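Local coordinates for protein decaprenyl diphosphate synthase (Rhodobacter capsulatus, PDB 3MZV) that probably makes long-chain all-trans polyprenyl diphosphate, precursor of quinone side chains, by magnesium-dependent addition of isopentenyl units to farnesyl diphosphate, at residues B[33-36]-B[37-40]; B[91-94]-B[95-99]; B[162-165]-B[166-169]; B[236-239]-B[240-243]; B[255-258]-B[259-262]. All coordinates share one frame; numbering follows the deposited sequence.

Contact 1 (B[33-36]-B[37-40]); sequences MSSE and HAPR
The loop between helices 19-32 and 40-49 makes a tight turn at the dimer interface, where Ser35 OG accepts the N-H groups of the residues that follow it, soundly from Ala38 N and weakly from His37 N, the latter the bond of an ST turn. Ser35 OG meets Ala38 N at 2.9 Å, with an N-H...O angle of 132°. The weak bond from His37 N to the same Ser35 OG is 3.4 Å long. The hydroxyl can reach both because chi1 of 160° swings it away from the Ser35 N, to the carbonyl side, where the chain is folding back. The side chains close up as well: Ala38 CB lies 3.4 Å from Ser35 OG. At the outer bend Glu36 and His37 run side by side and point the same way, though the close fit of Glu36 CG over the imidazole is doubtful in detail.

Across the interface, Ser35 OG also hydrogen-bonds Glu153 OE2 of the second subunit, whose Arg174 packs on His37 and whose Val156 packs on Ala38. One hydroxyl therefore takes backbone N-H groups from its own turn while meeting a carboxylate of the partner chain, which couples the shape of this loop to dimer packing.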
loop_
_atom_site.group_PDB
_atom_site.type_symbol
_atom_site.label_atom_id
_atom_site.label_comp_id
_atom_site.label_asym_id
_atom_site.label_seq_id
_atom_site.Cartn_x
_atom_site.Cartn_y
_atom_site.Cartn_z
ATOM N N MET B 33 5.285 -2.099 -13.995
ATOM C CA MET B 33 3.965 -1.484 -13.762
ATOM C C MET B 33 2.909 -2.151 -14.651
ATOM O O MET B 33 1.738 -1.813 -14.589
ATOM C CB MET B 33 3.969 0.022 -14.036
ATOM C CG MET B 33 3.973 0.353 -15.544
ATOM S SD MET B 33 4.446 2.042 -16.053
ATOM C CE MET B 33 4.262 3.213 -14.802
ATOM N N SER B 34 3.341 -3.092 -15.474
ATOM C CA SER B 34 2.461 -3.721 -16.441
ATOM C C SER B 34 1.531 -4.735 -15.742
ATOM O O SER B 34 1.842 -5.283 -14.656
ATOM C CB SER B 34 3.295 -4.374 -17.538
ATOM O OG SER B 34 3.833 -5.613 -17.113
ATOM N N SER B 35 0.365 -4.957 -16.346
ATOM C CA SER B 35 -0.591 -5.889 -15.795
ATOM C C SER B 35 -1.211 -6.623 -16.956
ATOM O O SER B 35 -1.691 -5.986 -17.873
ATOM C CB SER B 35 -1.654 -5.158 -14.957
ATOM O OG SER B 35 -2.828 -5.966 -14.800
ATOM N N GLU B 36 -1.184 -7.947 -16.896
ATOM C CA GLU B 36 -1.693 -8.788 -17.969
ATOM C C GLU B 36 -3.233 -8.870 -17.916
ATOM O O GLU B 36 -3.875 -9.152 -18.932
ATOM C CB GLU B 36 -1.029 -10.187 -17.936
ATOM C CG GLU B 36 -1.935 -11.372 -17.527
ATOM C CD GLU B 36 -1.197 -12.717 -17.486
ATOM O OE1 GLU B 36 -1.668 -13.691 -18.129
ATOM O OE2 GLU B 36 -0.142 -12.798 -16.816
ATOM N N HIS B 37 -3.817 -8.598 -16.741
ATOM C CA HIS B 37 -5.256 -8.827 -16.506
ATOM C C HIS B 37 -6.068 -7.556 -16.275
ATOM O O HIS B 37 -7.297 -7.599 -16.343
ATOM C CB HIS B 37 -5.447 -9.793 -15.321
ATOM C CG HIS B 37 -4.868 -11.154 -15.559
ATOM N ND1 HIS B 37 -5.146 -11.890 -16.692
ATOM C CD2 HIS B 37 -4.020 -11.910 -14.820
ATOM C CE1 HIS B 37 -4.502 -13.044 -16.637
ATOM N NE2 HIS B 37 -3.809 -13.080 -15.512
ATOM N N ALA B 38 -5.390 -6.433 -16.032
ATOM C CA ALA B 38 -6.034 -5.191 -15.616
ATOM C C ALA B 38 -5.357 -3.975 -16.267
ATOM O O ALA B 38 -4.580 -3.284 -15.613
ATOM C CB ALA B 38 -6.007 -5.075 -14.079
ATOM N N PRO B 39 -5.671 -3.690 -17.554
ATOM C CA PRO B 39 -5.005 -2.614 -18.322
ATOM C C PRO B 39 -5.058 -1.230 -17.679
ATOM O O PRO B 39 -4.148 -0.425 -17.876
ATOM C CB PRO B 39 -5.766 -2.604 -19.656
ATOM C CG PRO B 39 -7.112 -3.178 -19.334
ATOM C CD PRO B 39 -6.830 -4.237 -18.293
ATOM N N ARG B 40 -6.127 -0.951 -16.937
ATOM C CA ARG B 40 -6.226 0.294 -16.165
ATOM C C ARG B 40 -4.958 0.595 -15.360
ATOM O O ARG B 40 -4.577 1.757 -15.194
ATOM C CB ARG B 40 -7.433 0.223 -15.221
ATOM C CG ARG B 40 -7.673 1.490 -14.416
ATOM C CD ARG B 40 -9.077 2.011 -14.609
ATOM N NE ARG B 40 -10.087 1.136 -14.022
ATOM C CZ ARG B 40 -11.402 1.289 -14.174
ATOM N NH1 ARG B 40 -11.895 2.279 -14.911
ATOM N NH2 ARG B 40 -12.234 0.437 -13.590
#

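Contact 2 (B[91-94]-B[95-99]); sequences LHDD and VVDES
From Leu91 to Val96 the chain is the last part of helix 74-96, and a Schellman motif ends it: Ser99 N returns to Asp94 O at 2.9 Å, in the carbonyl plane and on a lone pair, while Glu98 N, on a residue of positive phi, bonds Val95 O. Before the break, Val96 N to His92 O and Asp97 N to Asp93 O are good helical bonds, the second almost straight at 175°.

Asp93, Asp94 and Asp97 form a DDxxD sequence, the first aspartate-rich motif of trans-prenyltransferases, which in relatives binds the magnesium ions that hold the allylic diphosphate. Asp93 and Asp97 stand one turn apart with their carboxylates angled at 48°, and Asp93 OD1 is 4.1 Å from Asp97 OD2. At Asp97 a chi1 of 57° tucks CG between the backbone N and the carbonyl carbon, which brings it to 3.4 Å from Asp93 O. Asp94 leaves the helix on another side; its OD1 lies 3.8 Å from Ser99 CB, and its OD2 is salt-bridged to Arg102.

The neighbouring face of the helix belongs to the dimer: His92 ND1 hydrogen-bonds Asp122 of the second subunit, and His92 NE2 bonds Val118 O of its own chain. On that side of the last turn, Val96 CG2 presses to 3.2 Å from His92 O.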
loop_
_atom_site.group_PDB
_atom_site.type_symbol
_atom_site.label_atom_id
_atom_site.label_comp_id
_atom_site.label_asym_id
_atom_site.label_seq_id
_atom_site.Cartn_x
_atom_site.Cartn_y
_atom_site.Cartn_z
ATOM N N LEU B 91 -0.414 8.712 -5.307
ATOM C CA LEU B 91 -1.745 8.247 -5.654
ATOM C C LEU B 91 -2.637 8.201 -4.418
ATOM O O LEU B 91 -3.822 8.568 -4.488
ATOM C CB LEU B 91 -1.721 6.873 -6.307
ATOM C CG LEU B 91 -1.336 6.792 -7.777
ATOM C CD1 LEU B 91 -0.868 5.429 -8.156
ATOM C CD2 LEU B 91 -2.537 7.274 -8.671
ATOM N N HIS B 92 -2.076 7.679 -3.308
ATOM C CA HIS B 92 -2.804 7.570 -2.024
ATOM C C HIS B 92 -3.030 8.936 -1.313
ATOM O O HIS B 92 -4.093 9.150 -0.749
ATOM C CB HIS B 92 -2.077 6.547 -1.095
ATOM C CG HIS B 92 -2.260 5.125 -1.521
ATOM N ND1 HIS B 92 -1.972 4.048 -0.707
ATOM C CD2 HIS B 92 -2.746 4.601 -2.669
ATOM C CE1 HIS B 92 -2.269 2.930 -1.338
ATOM N NE2 HIS B 92 -2.746 3.234 -2.531
ATOM N N ASP B 93 -2.089 9.857 -1.399
ATOM C CA ASP B 93 -2.239 11.211 -0.821
ATOM C C ASP B 93 -3.414 11.939 -1.484
ATOM O O ASP B 93 -4.066 12.741 -0.829
ATOM C CB ASP B 93 -0.906 12.031 -0.943
ATOM C CG ASP B 93 -0.773 13.210 0.099
ATOM O OD1 ASP B 93 -1.381 13.256 1.206
ATOM O OD2 ASP B 93 0.008 14.142 -0.206
ATOM N N ASP B 94 -3.708 11.627 -2.750
ATOM C CA ASP B 94 -4.784 12.284 -3.510
ATOM C C ASP B 94 -6.166 11.695 -3.233
ATOM O O ASP B 94 -7.170 12.387 -3.369
ATOM C CB ASP B 94 -4.540 12.173 -5.028
ATOM C CG ASP B 94 -3.439 13.117 -5.539
ATOM O OD1 ASP B 94 -3.031 14.046 -4.820
ATOM O OD2 ASP B 94 -2.997 12.926 -6.693
ATOM N N VAL B 95 -6.242 10.412 -2.905
ATOM C CA VAL B 95 -7.480 9.860 -2.377
ATOM C C VAL B 95 -7.751 10.501 -1.016
ATOM O O VAL B 95 -8.839 11.042 -0.787
ATOM C CB VAL B 95 -7.424 8.323 -2.283
ATOM C CG1 VAL B 95 -8.664 7.773 -1.570
ATOM C CG2 VAL B 95 -7.336 7.732 -3.697
ATOM N N VAL B 96 -6.734 10.494 -0.154
ATOM C CA VAL B 96 -6.822 10.993 1.234
ATOM C C VAL B 96 -7.412 12.436 1.343
ATOM O O VAL B 96 -8.438 12.635 2.019
ATOM C CB VAL B 96 -5.438 10.828 1.959
ATOM C CG1 VAL B 96 -5.334 11.644 3.230
ATOM C CG2 VAL B 96 -5.199 9.342 2.268
ATOM N N ASP B 97 -6.799 13.430 0.692
ATOM C CA ASP B 97 -7.422 14.791 0.648
ATOM C C ASP B 97 -8.362 15.031 -0.572
ATOM O O ASP B 97 -8.802 16.164 -0.827
ATOM C CB ASP B 97 -6.376 15.924 0.842
ATOM C CG ASP B 97 -5.246 15.891 -0.168
ATOM O OD1 ASP B 97 -5.507 15.618 -1.351
ATOM O OD2 ASP B 97 -4.084 16.156 0.217
ATOM N N GLU B 98 -8.708 13.941 -1.268
ATOM C CA GLU B 98 -9.642 13.936 -2.404
ATOM C C GLU B 98 -9.343 15.116 -3.368
ATOM O O GLU B 98 -10.168 16.029 -3.562
ATOM C CB GLU B 98 -11.109 13.845 -1.902
ATOM C CG GLU B 98 -11.715 12.393 -1.870
ATOM C CD GLU B 98 -11.662 11.642 -0.492
ATOM O OE1 GLU B 98 -11.399 12.283 0.553
ATOM O OE2 GLU B 98 -11.908 10.395 -0.454
ATOM N N SER B 99 -8.136 15.090 -3.953
ATOM C CA SER B 99 -7.626 16.201 -4.775
ATOM C C SER B 99 -8.009 16.048 -6.242
ATOM O O SER B 99 -7.928 14.950 -6.807
ATOM C CB SER B 99 -6.102 16.319 -4.657
ATOM O OG SER B 99 -5.727 16.939 -3.446
#

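Contact 3 (B[162-165]-B[166-169]); sequences AQNL and ATTE
The flat carboxamide of Asn164 turns its oxygen onto Ala166: OD1 accepts from Ala166 N at 3.1 Å, the N-H coming in 33° out of the amide plane, and Ala166 CB sits close by, 3.3 Å from the same OD1. This is an Asx turn, and it is nested in a type I beta turn from Asn164 to Thr167 in the loop between helices 138-161 and 169-194. Asn164 can make the bond because its CG lies opposite the backbone N (chi1 -177°), which carries the amide round toward the turning chain.

The beta-turn bond itself, Thr167 N to Asn164 O, is 3.1 Å long; its donor stands 44° above the carbonyl plane. Thr167 OG1 lies 2.9 Å from the same Asn164 O, with Ala161 O, at the end of helix 138-161, as a second acceptor for its one proton.

Beyond the turn, Thr168 is the N-cap of helix 169-194, its OG1 taking Ile171 N. Leu165 and Thr167 both pack on helix 247-254, on Val253 and Ile250, and Leu165 also reaches Ile268 of helix 258-270. One water bridges two carbonyls of the turn residues, donating to Leu165 O at 2.8 Å and to Thr167 O at 2.9 Å.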
loop_
_atom_site.group_PDB
_atom_site.type_symbol
_atom_site.label_atom_id
_atom_site.label_comp_id
_atom_site.label_asym_id
_atom_site.label_seq_id
_atom_site.Cartn_x
_atom_site.Cartn_y
_atom_site.Cartn_z
ATOM N N ALA B 162 -3.069 18.706 12.159
ATOM C CA ALA B 162 -3.736 19.791 11.441
ATOM C C ALA B 162 -4.896 20.254 12.314
ATOM O O ALA B 162 -5.442 19.459 13.121
ATOM C CB ALA B 162 -4.242 19.321 10.075
ATOM N N GLN B 163 -5.294 21.513 12.144
ATOM C CA GLN B 163 -6.396 22.083 12.918
ATOM C C GLN B 163 -6.060 22.207 14.359
ATOM O O GLN B 163 -6.925 22.532 15.128
ATOM C CB GLN B 163 -7.696 21.241 12.805
ATOM C CG GLN B 163 -8.116 20.991 11.366
ATOM C CD GLN B 163 -9.381 20.142 11.216
ATOM O OE1 GLN B 163 -10.085 19.845 12.180
ATOM N NE2 GLN B 163 -9.684 19.798 9.992
ATOM N N ASN B 164 -4.806 22.005 14.733
ATOM C CA ASN B 164 -4.416 21.858 16.125
ATOM C C ASN B 164 -3.261 22.793 16.523
ATOM O O ASN B 164 -2.112 22.531 16.188
ATOM C CB ASN B 164 -4.037 20.402 16.355
ATOM C CG ASN B 164 -3.671 20.090 17.802
ATOM O OD1 ASN B 164 -3.506 20.975 18.627
ATOM N ND2 ASN B 164 -3.503 18.783 18.098
ATOM N N LEU B 165 -3.588 23.867 17.255
ATOM C CA LEU B 165 -2.658 24.932 17.562
ATOM C C LEU B 165 -1.574 24.557 18.580
ATOM O O LEU B 165 -0.636 25.332 18.807
ATOM C CB LEU B 165 -3.421 26.196 18.050
ATOM C CG LEU B 165 -4.420 26.878 17.101
ATOM C CD1 LEU B 165 -5.033 28.150 17.753
ATOM C CD2 LEU B 165 -3.796 27.209 15.745
ATOM N N ALA B 166 -1.723 23.397 19.226
ATOM C CA ALA B 166 -0.706 22.847 20.102
ATOM C C ALA B 166 0.479 22.241 19.353
ATOM O O ALA B 166 1.531 22.003 19.959
ATOM C CB ALA B 166 -1.346 21.746 21.057
ATOM N N THR B 167 0.336 21.983 18.061
ATOM C CA THR B 167 1.465 21.468 17.247
ATOM C C THR B 167 2.741 22.326 17.382
ATOM O O THR B 167 2.756 23.534 17.136
ATOM C CB THR B 167 1.078 21.345 15.778
ATOM O OG1 THR B 167 -0.092 20.553 15.649
ATOM C CG2 THR B 167 2.203 20.697 14.905
ATOM N N THR B 168 3.819 21.669 17.747
ATOM C CA THR B 168 5.108 22.297 18.010
ATOM C C THR B 168 6.004 22.139 16.801
ATOM O O THR B 168 5.733 21.308 15.934
ATOM C CB THR B 168 5.785 21.554 19.152
ATOM O OG1 THR B 168 5.918 20.170 18.769
ATOM C CG2 THR B 168 4.960 21.693 20.420
ATOM N N GLU B 169 7.102 22.886 16.777
ATOM C CA GLU B 169 8.126 22.707 15.721
ATOM C C GLU B 169 8.676 21.265 15.683
ATOM O O GLU B 169 8.956 20.738 14.625
ATOM C CB GLU B 169 9.269 23.716 15.905
ATOM C CG GLU B 169 8.829 25.193 15.701
ATOM C CD GLU B 169 9.992 26.190 15.535
ATOM O OE1 GLU B 169 11.080 25.791 15.101
ATOM O OE2 GLU B 169 9.800 27.394 15.803
HETATM O O HOH W 1 1.261 25.940 16.779
#

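Contact 4 (B[236-239]-B[240-243]); sequences TGDD and FRER
Thr236 O is gripped by the Arg241 guanidinium, once directly and once through a water. Arg241 NH1 makes a weak bond to it at 3.5 Å, and the water donates to it over a short distance while accepting from Arg241 NH2 at 2.7 Å. The motif is a single-turn helix, 238-241, with Gly237 at its N-cap and a Schellman motif at its C-terminal end, where Arg243 has positive phi and its N bonds Phe240 O.

Arg241 folds back along the start of its own helix. Its chain runs extended from CG to NE, after a chi1 of -67° has set it beside the backbone N, and the guanidinium then lies with one face on Gly237, whose O is 3.2 Å above its plane. Gly237, with no side chain, lets that flat group settle against the backbone. At the guanidinium edge, in its plane, Asp238 OD1 makes a salt bridge to Arg241 NH1 at 3.4 Å, the carboxylate turned 69° from it. In the backbone, Arg241 N bonds Gly237 O at 3.0 Å, nearly straight at 176°.

The start of the helix is anchored to the end of helix 199-224: Asp239 N bonds Asp224 OD2, an aspartate of the second DDxxD motif of this family, and the Gly237 backbone bonds Asp224 too. Phe240 points to other neighbours, packing on Leu278 and Ala281 of helix 277-287. In the last turn, Glu242 N bonds Asp238 O, and Glu242 CG approaches that same oxygen to 3.1 Å.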
loop_
_atom_site.group_PDB
_atom_site.type_symbol
_atom_site.label_atom_id
_atom_site.label_comp_id
_atom_site.label_asym_id
_atom_site.label_seq_id
_atom_site.Cartn_x
_atom_site.Cartn_y
_atom_site.Cartn_z
ATOM N N THR B 236 -0.189 29.482 -4.037
ATOM C CA THR B 236 -0.255 29.780 -2.602
ATOM C C THR B 236 -1.614 29.484 -2.001
ATOM O O THR B 236 -2.637 29.569 -2.693
ATOM C CB THR B 236 0.076 31.244 -2.291
ATOM O OG1 THR B 236 -0.932 32.099 -2.849
ATOM C CG2 THR B 236 1.472 31.598 -2.815
ATOM N N GLY B 237 -1.615 29.123 -0.714
ATOM C CA GLY B 237 -2.853 29.041 0.038
ATOM C C GLY B 237 -3.412 27.670 0.326
ATOM O O GLY B 237 -4.356 27.578 1.101
ATOM N N ASP B 238 -2.864 26.602 -0.275
ATOM C CA ASP B 238 -3.422 25.264 -0.052
ATOM C C ASP B 238 -3.255 24.796 1.390
ATOM O O ASP B 238 -4.159 24.198 1.965
ATOM C CB ASP B 238 -2.770 24.201 -0.962
ATOM C CG ASP B 238 -3.158 24.342 -2.441
ATOM O OD1 ASP B 238 -4.135 25.061 -2.776
ATOM O OD2 ASP B 238 -2.470 23.695 -3.270
ATOM N N ASP B 239 -2.080 25.001 1.974
ATOM C CA ASP B 239 -1.858 24.505 3.316
ATOM C C ASP B 239 -2.782 25.242 4.298
ATOM O O ASP B 239 -3.298 24.640 5.264
ATOM C CB ASP B 239 -0.397 24.702 3.738
ATOM C CG ASP B 239 0.560 23.789 2.989
ATOM O OD1 ASP B 239 0.088 22.827 2.338
ATOM O OD2 ASP B 239 1.773 24.047 3.034
ATOM N N PHE B 240 -2.978 26.534 4.028
ATOM C CA PHE B 240 -3.834 27.388 4.869
ATOM C C PHE B 240 -5.287 26.863 4.808
ATOM O O PHE B 240 -5.884 26.562 5.818
ATOM C CB PHE B 240 -3.769 28.828 4.402
ATOM C CG PHE B 240 -4.544 29.789 5.284
ATOM C CD1 PHE B 240 -4.129 30.072 6.578
ATOM C CD2 PHE B 240 -5.653 30.433 4.795
ATOM C CE1 PHE B 240 -4.869 30.962 7.384
ATOM C CE2 PHE B 240 -6.383 31.325 5.568
ATOM C CZ PHE B 240 -5.989 31.581 6.870
ATOM N N ARG B 241 -5.806 26.701 3.599
ATOM C CA ARG B 241 -7.151 26.050 3.408
ATOM C C ARG B 241 -7.296 24.703 4.106
ATOM O O ARG B 241 -8.339 24.417 4.706
ATOM C CB ARG B 241 -7.457 25.925 1.919
ATOM C CG ARG B 241 -7.643 27.312 1.280
ATOM C CD ARG B 241 -7.885 27.313 -0.259
ATOM N NE ARG B 241 -7.508 28.641 -0.774
ATOM C CZ ARG B 241 -6.440 28.927 -1.531
ATOM N NH1 ARG B 241 -5.619 27.975 -1.978
ATOM N NH2 ARG B 241 -6.207 30.203 -1.865
ATOM N N GLU B 242 -6.264 23.862 4.059
ATOM C CA GLU B 242 -6.317 22.573 4.725
ATOM C C GLU B 242 -5.975 22.634 6.203
ATOM O O GLU B 242 -5.976 21.610 6.894
ATOM C CB GLU B 242 -5.385 21.583 4.031
ATOM C CG GLU B 242 -5.637 21.517 2.559
ATOM C CD GLU B 242 -5.613 20.120 2.066
ATOM O OE1 GLU B 242 -4.523 19.494 2.199
ATOM O OE2 GLU B 242 -6.687 19.658 1.568
ATOM N N ARG B 243 -5.663 23.843 6.691
ATOM C CA ARG B 243 -5.456 24.070 8.106
ATOM C C ARG B 243 -4.302 23.260 8.650
ATOM O O ARG B 243 -4.286 22.864 9.831
ATOM C CB ARG B 243 -6.752 23.871 8.876
ATOM C CG ARG B 243 -7.862 24.742 8.288
ATOM C CD ARG B 243 -9.251 24.143 8.399
ATOM N NE ARG B 243 -9.633 23.911 9.789
ATOM C CZ ARG B 243 -10.752 23.304 10.164
ATOM N NH1 ARG B 243 -11.003 23.135 11.454
ATOM N NH2 ARG B 243 -11.611 22.861 9.253
HETATM O O HOH W 2 -4.090 31.648 -2.637
#

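Contact 5 (B[255-258]-B[259-262]); sequences LADE and AERA
Asp257 OD1 takes the backbone N-H of Glu260 at 3.0 Å, the N-cap bond that starts helix 258-270 at the protein surface. The bond is nearly straight (164°) and meets OD1 almost along its C-O axis; a chi1 of 65° folds the carboxylate back over the first turn to make it. The same oxygen lies 3.3 Å from Glu260 CG, where the two side chains cross at about a right angle.

Regular helical bonds take over at once: Arg261 N to Asp257 O at 2.9 Å, then Ala262 N to Glu258 O. Arg261 doubles back: its chain bends at chi3 (-28°) and lays the guanidinium across the entering backbone, with Ala256 O near its plane at the edge and Glu258 CA over one face, 3.8 Å from Arg261 CZ. Just ahead of the cap, Ala256 CB packs on Glu260 CB at 3.7 Å, so the residue before the N-cap leans on the first turn.

Glu260 is steadied further out by Lys287, salt-bridged to OE2, and by His288, hydrogen-bonded to OE1. That lysine probably eases the closeness of two acidic groups, since Asp257 OD1 and Glu260 OE2 are 4.3 Å apart.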
loop_
_atom_site.group_PDB
_atom_site.type_symbol
_atom_site.label_atom_id
_atom_site.label_comp_id
_atom_site.label_asym_id
_atom_site.label_seq_id
_atom_site.Cartn_x
_atom_site.Cartn_y
_atom_site.Cartn_z
ATOM N N LEU B 255 4.056 33.256 18.805
ATOM C CA LEU B 255 4.275 34.661 19.095
ATOM C C LEU B 255 2.975 35.496 19.242
ATOM O O LEU B 255 3.037 36.687 19.447
ATOM C CB LEU B 255 5.146 35.272 17.986
ATOM C CG LEU B 255 6.566 34.654 17.923
ATOM C CD1 LEU B 255 7.378 35.188 16.749
ATOM C CD2 LEU B 255 7.296 34.961 19.262
ATOM N N ALA B 256 1.823 34.854 19.099
ATOM C CA ALA B 256 0.520 35.515 19.045
ATOM C C ALA B 256 0.123 36.051 20.410
ATOM O O ALA B 256 0.163 35.323 21.371
ATOM C CB ALA B 256 -0.568 34.522 18.602
ATOM N N ASP B 257 -0.333 37.277 20.476
ATOM C CA ASP B 257 -1.023 37.723 21.699
ATOM C C ASP B 257 -2.473 37.204 21.741
ATOM O O ASP B 257 -2.888 36.421 20.887
ATOM C CB ASP B 257 -0.914 39.227 21.854
ATOM C CG ASP B 257 -1.638 39.995 20.744
ATOM O OD1 ASP B 257 -2.377 39.402 19.903
ATOM O OD2 ASP B 257 -1.469 41.206 20.736
ATOM N N GLU B 258 -3.246 37.618 22.755
ATOM C CA GLU B 258 -4.597 37.112 22.928
ATOM C C GLU B 258 -5.439 37.328 21.661
ATOM O O GLU B 258 -6.128 36.439 21.226
ATOM C CB GLU B 258 -5.203 37.849 24.132
ATOM C CG GLU B 258 -6.534 37.441 24.647
ATOM C CD GLU B 258 -7.023 38.453 25.747
ATOM O OE1 GLU B 258 -6.222 38.831 26.645
ATOM O OE2 GLU B 258 -8.196 38.896 25.697
ATOM N N ALA B 259 -5.429 38.533 21.091
ATOM C CA ALA B 259 -6.291 38.783 19.896
ATOM C C ALA B 259 -5.812 38.023 18.656
ATOM O O ALA B 259 -6.625 37.563 17.842
ATOM C CB ALA B 259 -6.387 40.281 19.606
ATOM N N GLU B 260 -4.494 37.920 18.475
ATOM C CA GLU B 260 -3.953 37.136 17.354
ATOM C C GLU B 260 -4.284 35.681 17.460
ATOM O O GLU B 260 -4.601 35.054 16.446
ATOM C CB GLU B 260 -2.445 37.319 17.156
ATOM C CG GLU B 260 -2.051 38.694 16.700
ATOM C CD GLU B 260 -0.483 38.933 16.538
ATOM O OE1 GLU B 260 0.297 38.003 16.654
ATOM O OE2 GLU B 260 -0.059 40.097 16.294
ATOM N N ARG B 261 -4.215 35.146 18.681
ATOM C CA ARG B 261 -4.554 33.753 18.930
ATOM C C ARG B 261 -5.990 33.495 18.526
ATOM O O ARG B 261 -6.285 32.452 17.952
ATOM C CB ARG B 261 -4.339 33.410 20.398
ATOM C CG ARG B 261 -4.173 31.957 20.690
ATOM C CD ARG B 261 -3.629 31.717 22.148
ATOM N NE ARG B 261 -2.812 32.824 22.678
ATOM C CZ ARG B 261 -3.155 33.649 23.686
ATOM N NH1 ARG B 261 -4.306 33.521 24.349
ATOM N NH2 ARG B 261 -2.315 34.618 24.059
ATOM N N ALA B 262 -6.895 34.429 18.827
ATOM C CA ALA B 262 -8.279 34.308 18.399
ATOM C C ALA B 262 -8.413 34.232 16.868
ATOM O O ALA B 262 -9.224 33.467 16.352
ATOM C CB ALA B 262 -9.173 35.439 19.004
#

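How the contacts relate
All five are bends or helix ends joining the helices of one all-alpha prenyltransferase fold, in series along the chain. Contacts 1 and 2 both touch the second subunit, their centres about 22 Å apart. Contact 2 meets contact 4 (centres about 15 Å apart) where Asp97 CB packs on Glu242 OE2 at 3.8 Å. This brings the end of the first aspartate-rich helix to the short helix 238-241, which follows the second, 199-224, consistent with the family's shared magnesium and diphosphate site. Contact 4 joins contact 3, where Gln163 N and Arg243 O are probably hydrogen-bonded at 2.9 Å. Contact 5 lies about 15 Å from contact 3 and 54 Å from contact 1 between centres, across the chain's centre from the latter.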